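Local coordinates for blood group a-and b-cleaving endo-beta-galactosidase (Streptococcus pneumoniae, PDB 2YGM), which probably binds host glycans through tandem NPCBM modules of an enzyme that cleaves blood group A and B antigens at internal beta-galactosidic linkages, at residues Y73-Q78 with Q141-I146; Q175-D180 with R264-V269. One frame throughout, in Å; residues are numbered along the deposited sequence.

Contact 1: residues Y73-Q78 with Q141-I146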
# COMPACT_ATOMS: atom_id res chain seq x y z
N TYR A 73 -0.59 -3.63 20.55
CA TYR A 73 -0.35 -4.44 19.36
C TYR A 73 0.59 -5.60 19.64
O TYR A 73 1.62 -5.43 20.29
CB TYR A 73 0.22 -3.58 18.23
CG TYR A 73 -0.76 -2.58 17.67
CD1 TYR A 73 -1.61 -2.92 16.62
CD2 TYR A 73 -0.85 -1.28 18.19
CE1 TYR A 73 -2.51 -2.00 16.10
CE2 TYR A 73 -1.75 -0.36 17.68
CZ TYR A 73 -2.58 -0.73 16.63
OH TYR A 73 -3.48 0.17 16.11
N ASP A 74 0.22 -6.78 19.16
CA ASP A 74 1.08 -7.95 19.22
C ASP A 74 2.06 -7.90 18.05
O ASP A 74 1.65 -7.93 16.89
CB ASP A 74 0.24 -9.23 19.17
CG ASP A 74 1.07 -10.48 19.40
OD1 ASP A 74 2.10 -10.66 18.71
OD2 ASP A 74 0.68 -11.29 20.27
N ILE A 75 3.35 -7.84 18.37
CA ILE A 75 4.40 -7.74 17.36
C ILE A 75 5.47 -8.84 17.48
O ILE A 75 6.60 -8.68 16.99
CB ILE A 75 5.04 -6.31 17.31
CG1 ILE A 75 5.54 -5.87 18.69
CG2 ILE A 75 4.05 -5.29 16.77
CD1 ILE A 75 7.03 -5.79 18.78
N SER A 76 5.11 -9.95 18.13
CA SER A 76 5.97 -11.13 18.30
C SER A 76 6.66 -11.56 17.01
O SER A 76 6.00 -11.72 15.98
CB SER A 76 5.17 -12.32 18.85
OG SER A 76 4.85 -12.16 20.22
N GLY A 77 7.98 -11.72 17.08
CA GLY A 77 8.78 -12.24 15.96
C GLY A 77 8.61 -11.58 14.60
O GLY A 77 8.79 -12.23 13.57
N GLN A 78 8.27 -10.29 14.59
CA GLN A 78 8.14 -9.55 13.33
C GLN A 78 9.38 -8.73 12.99
O GLN A 78 9.47 -8.13 11.91
CB GLN A 78 6.88 -8.68 13.34
CG GLN A 78 5.58 -9.46 13.46
CD GLN A 78 4.40 -8.78 12.79
OE1 GLN A 78 4.58 -7.89 11.95
NE2 GLN A 78 3.19 -9.19 13.15
N GLN A 141 15.44 -6.14 20.54
CA GLN A 141 15.59 -7.25 19.60
C GLN A 141 14.38 -8.20 19.52
O GLN A 141 13.91 -8.52 18.42
CB GLN A 141 16.86 -8.05 19.90
CG GLN A 141 17.39 -8.86 18.71
CD GLN A 141 18.67 -8.29 18.12
OE1 GLN A 141 18.67 -7.72 17.03
NE2 GLN A 141 19.77 -8.44 18.85
N ASN A 142 13.89 -8.64 20.68
CA ASN A 142 12.85 -9.67 20.72
C ASN A 142 11.53 -9.21 21.35
O ASN A 142 10.90 -9.95 22.11
CB ASN A 142 13.38 -10.93 21.43
CG ASN A 142 14.75 -11.35 20.93
OD1 ASN A 142 15.00 -11.41 19.72
ND2 ASN A 142 15.66 -11.63 21.86
N ALA A 143 11.12 -7.99 21.01
CA ALA A 143 9.92 -7.39 21.58
C ALA A 143 8.64 -8.10 21.13
O ALA A 143 8.55 -8.55 19.99
CB ALA A 143 9.85 -5.92 21.22
N LYS A 144 7.67 -8.18 22.03
CA LYS A 144 6.44 -8.93 21.77
C LYS A 144 5.20 -8.05 21.71
O LYS A 144 4.31 -8.27 20.88
CB LYS A 144 6.27 -10.02 22.83
CG LYS A 144 7.32 -11.11 22.76
CD LYS A 144 7.57 -11.75 24.12
CE LYS A 144 8.72 -12.76 24.06
NZ LYS A 144 9.99 -12.13 23.61
N LYS A 145 5.14 -7.05 22.59
CA LYS A 145 3.93 -6.24 22.75
C LYS A 145 4.26 -4.75 22.87
O LYS A 145 5.07 -4.35 23.71
CB LYS A 145 3.16 -6.72 23.98
CG LYS A 145 1.72 -6.23 24.08
CD LYS A 145 1.17 -6.53 25.46
CE LYS A 145 -0.24 -6.01 25.63
NZ LYS A 145 -0.65 -6.00 27.06
N ILE A 146 3.62 -3.94 22.03
CA ILE A 146 3.77 -2.49 22.10
C ILE A 146 2.44 -1.86 22.52
O ILE A 146 1.37 -2.29 22.09
CB ILE A 146 4.31 -1.90 20.76
CG1 ILE A 146 4.61 -0.39 20.91
CG2 ILE A 146 3.34 -2.18 19.60
CD1 ILE A 146 5.53 0.18 19.83
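Tyr73 and Ile146 face each other as an antiparallel hydrogen-bonded pair. Tyr73 N donates to Ile146 O at 2.8 Å, and Ile146 N returns a bond to Tyr73 O at 3.0 Å; both N-H groups point almost straight at their acceptors. Lys145 CA, of the adjoining non-hydrogen-bonded pair with Asp74, lies 3.5 Å from Tyr73 O in a CA-H...O contact that reaches back from one pair to the next. Regular pairing ends there, yet Ile75 N still donates to Lys144 O at 2.7 Å, continuing the ladder one step beyond the bridges. That donor is tilted 32° from the carbonyl plane.

Side-chain touches accompany this ladder. Ile75 holds CG1 between its backbone N and carbonyl carbon (chi1 54°), which sets CG1 beside the Lys144 carbonyl oxygen and carries CD1 on to Ala143, where it lies 3.4 Å from O and also touches CB. On the face shared by Tyr73 and Ile146, the CG2 branch of Ile146 lies 3.7 Å from Tyr73 CB, while the phenol ring leads away; Ile75 CG2 reaches the same Ile146 methyl more loosely. Ser76 OG rests against Lys144 CB and CG.

Behind these stand two local constraints. Asp74 OD1 accepts from Ser76 N at 3.1 Å, an Asx turn in which the oxygen is met on its anti side, 30° out of the carboxylate plane. A type II turn from Ile75 to Gln78 follows, with Gly77 at its positive-phi position.

Asp111 binds Lys144 N through OD2 and, weakly, Lys145 N through OD1, which ties the entry to strand 145-151 to the loop that follows strand 105-110. In the five-stranded sheet, strand 145-151 runs between strands 69-74 and 105-110, and Ile75 and Ile146 pack on Leu168 of strand 161-171, across the interior of a beta-sandwich.

Contact 2: residues Q175-D180 with R264-V269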
# COMPACT_ATOMS: atom_id res chain seq x y z
N GLN A 175 12.11 -6.53 -0.41
CA GLN A 175 10.76 -6.10 -0.09
C GLN A 175 9.71 -7.11 -0.57
O GLN A 175 9.96 -7.89 -1.49
CB GLN A 175 10.48 -4.71 -0.68
CG GLN A 175 10.95 -3.53 0.19
CD GLN A 175 9.91 -3.06 1.22
OE1 GLN A 175 9.67 -1.86 1.37
NE2 GLN A 175 9.29 -4.00 1.94
N THR A 176 8.55 -7.09 0.08
CA THR A 176 7.42 -7.95 -0.29
C THR A 176 6.53 -7.17 -1.25
O THR A 176 6.17 -6.02 -0.98
CB THR A 176 6.61 -8.40 0.95
OG1 THR A 176 7.46 -8.43 2.10
CG2 THR A 176 6.02 -9.79 0.73
N ILE A 177 6.18 -7.80 -2.37
CA ILE A 177 5.56 -7.09 -3.49
C ILE A 177 4.07 -6.83 -3.29
O ILE A 177 3.28 -7.75 -3.07
CB ILE A 177 5.82 -7.81 -4.85
CG1 ILE A 177 7.28 -8.27 -4.97
CG2 ILE A 177 5.40 -6.92 -6.01
CD1 ILE A 177 8.34 -7.16 -4.96
N THR A 178 3.71 -5.55 -3.34
CA THR A 178 2.33 -5.10 -3.22
C THR A 178 2.12 -4.05 -4.32
O THR A 178 3.09 -3.51 -4.86
CB THR A 178 2.05 -4.46 -1.84
OG1 THR A 178 2.78 -3.23 -1.71
CG2 THR A 178 2.42 -5.41 -0.69
N PRO A 179 0.84 -3.76 -4.66
CA PRO A 179 0.55 -2.72 -5.64
C PRO A 179 1.12 -1.35 -5.28
O PRO A 179 1.54 -0.60 -6.17
CB PRO A 179 -0.97 -2.68 -5.66
CG PRO A 179 -1.38 -4.05 -5.30
CD PRO A 179 -0.36 -4.54 -4.31
N ASP A 180 1.14 -1.02 -3.99
CA ASP A 180 1.64 0.28 -3.53
C ASP A 180 3.16 0.39 -3.67
O ASP A 180 3.67 1.46 -4.01
CB ASP A 180 1.22 0.56 -2.08
CG ASP A 180 -0.28 0.77 -1.95
OD1 ASP A 180 -0.96 0.95 -2.99
OD2 ASP A 180 -0.78 0.76 -0.80
N ARG A 264 15.39 -10.16 -12.50
CA ARG A 264 14.01 -10.34 -12.06
C ARG A 264 13.03 -9.59 -12.95
O ARG A 264 13.31 -8.48 -13.41
CB ARG A 264 13.89 -9.82 -10.62
CG ARG A 264 12.97 -10.58 -9.69
CD ARG A 264 13.21 -10.08 -8.26
NE ARG A 264 12.13 -10.42 -7.32
CZ ARG A 264 11.95 -9.84 -6.13
NH1 ARG A 264 12.77 -8.89 -5.70
NH2 ARG A 264 10.94 -10.22 -5.36
N PHE A 265 11.89 -10.22 -13.22
CA PHE A 265 10.75 -9.54 -13.83
C PHE A 265 9.60 -9.58 -12.84
O PHE A 265 9.28 -10.63 -12.31
CB PHE A 265 10.34 -10.20 -15.15
CG PHE A 265 9.02 -9.71 -15.68
CD1 PHE A 265 8.93 -8.48 -16.31
CD2 PHE A 265 7.87 -10.49 -15.54
CE1 PHE A 265 7.71 -8.02 -16.80
CE2 PHE A 265 6.65 -10.05 -16.03
CZ PHE A 265 6.57 -8.81 -16.66
N ILE A 266 9.00 -8.42 -12.59
CA ILE A 266 7.88 -8.33 -11.66
C ILE A 266 6.74 -7.51 -12.26
O ILE A 266 6.95 -6.41 -12.77
CB ILE A 266 8.27 -7.72 -10.28
CG1 ILE A 266 9.54 -8.39 -9.72
CG2 ILE A 266 7.12 -7.86 -9.28
CD1 ILE A 266 10.02 -7.80 -8.40
N SER A 267 5.54 -8.08 -12.19
CA SER A 267 4.32 -7.42 -12.65
C SER A 267 3.08 -8.14 -12.13
O SER A 267 3.11 -9.36 -11.93
CB SER A 267 4.26 -7.40 -14.18
OG SER A 267 3.18 -6.61 -14.64
N TYR A 268 2.01 -7.39 -11.90
CA TYR A 268 0.68 -7.96 -11.78
C TYR A 268 0.09 -8.07 -13.18
O TYR A 268 0.31 -7.20 -14.04
CB TYR A 268 -0.23 -7.11 -10.89
CG TYR A 268 0.08 -7.22 -9.41
CD1 TYR A 268 1.03 -6.39 -8.82
CD2 TYR A 268 -0.57 -8.16 -8.61
CE1 TYR A 268 1.33 -6.48 -7.47
CE2 TYR A 268 -0.28 -8.26 -7.24
CZ TYR A 268 0.67 -7.41 -6.68
OH TYR A 268 0.98 -7.49 -5.34
N VAL A 269 -0.65 -9.15 -13.41
CA VAL A 269 -1.26 -9.43 -14.71
C VAL A 269 -2.75 -9.70 -14.56
O VAL A 269 -3.16 -10.50 -13.72
CB VAL A 269 -0.55 -10.61 -15.43
CG1 VAL A 269 -1.16 -10.86 -16.81
CG2 VAL A 269 0.94 -10.35 -15.57
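Ile177 and Ile266 lie with CA atoms 8.6 Å apart, and Pro179 and Tyr268 with CA atoms 8.1 Å apart, spacings too wide for strand pairing and suited to side chains filling the gap. Alternation along the strand turns Arg264, Ile266 and Tyr268 toward the 175-180 segment, which answers chiefly with Ile177.

The two isoleucines meet tip to tip by both branches: Ile177 CG2 is 3.8 Å from Ile266 CG2, and Ile177 CD1 is 3.9 Å from Ile266 CD1. In Ile177 the CG2 branch stands anti to the backbone N and CG1 beside it (chi1 -44°), which spreads the side chain along the strand; its far end, CD1, approaches Arg264 NH2 obliquely at 4.0 Å. Ile266 CD1 sits over the centre of the same guanidinium, 3.5 Å above its plane. This methyl over one face is joined by a salt bridge from NH2 to Asp318 OD2, and NE is also hydrogen-bonded outside the two segments, which probably limits rotation of the group while its charge is met outside the contact.

Tyr268 works at the other end. Its OH donates a weak hydrogen bond to Ile177 O at 3.2 Å, and Pro179 CD lies 3.4 Å from that OH, the proline and tyrosine side chains crossing at about a right angle. Thr178, between Ile177 and Pro179, is the N-cap: its OG1 accepts from Leu181 N, capping the first turn of helix 179-184.

Leu182 of helix 179-184 and Leu316 of strand 315-320 both pack on Ile177 and Tyr268. Strand 262-270 itself runs between antiparallel strands 315-320 and 342-352, so the contact lays the linking segment and the first turn of the helix against one face of the second module's sheet.

Overall arrangement
The two contacts come in series along the chain: contact 1 closes at Ile146 before contact 2 opens at Gln175. Their centres are about 27 Å apart and their nearest atoms about 10 Å, without touching. Contact 1 joins two neighbouring strands within the first NPCBM module, whereas contact 2 sets the segment following strand 161-171 against the sheet of the second. Strand 161-171 is the last strand before the linking segment, and its Leu168 packs on contact 1. Contact 1 lies toward the end of its module remote from the bound oligosaccharide, and contact 2 is likewise away from it, consistent with structural packing rather than a part in sugar binding.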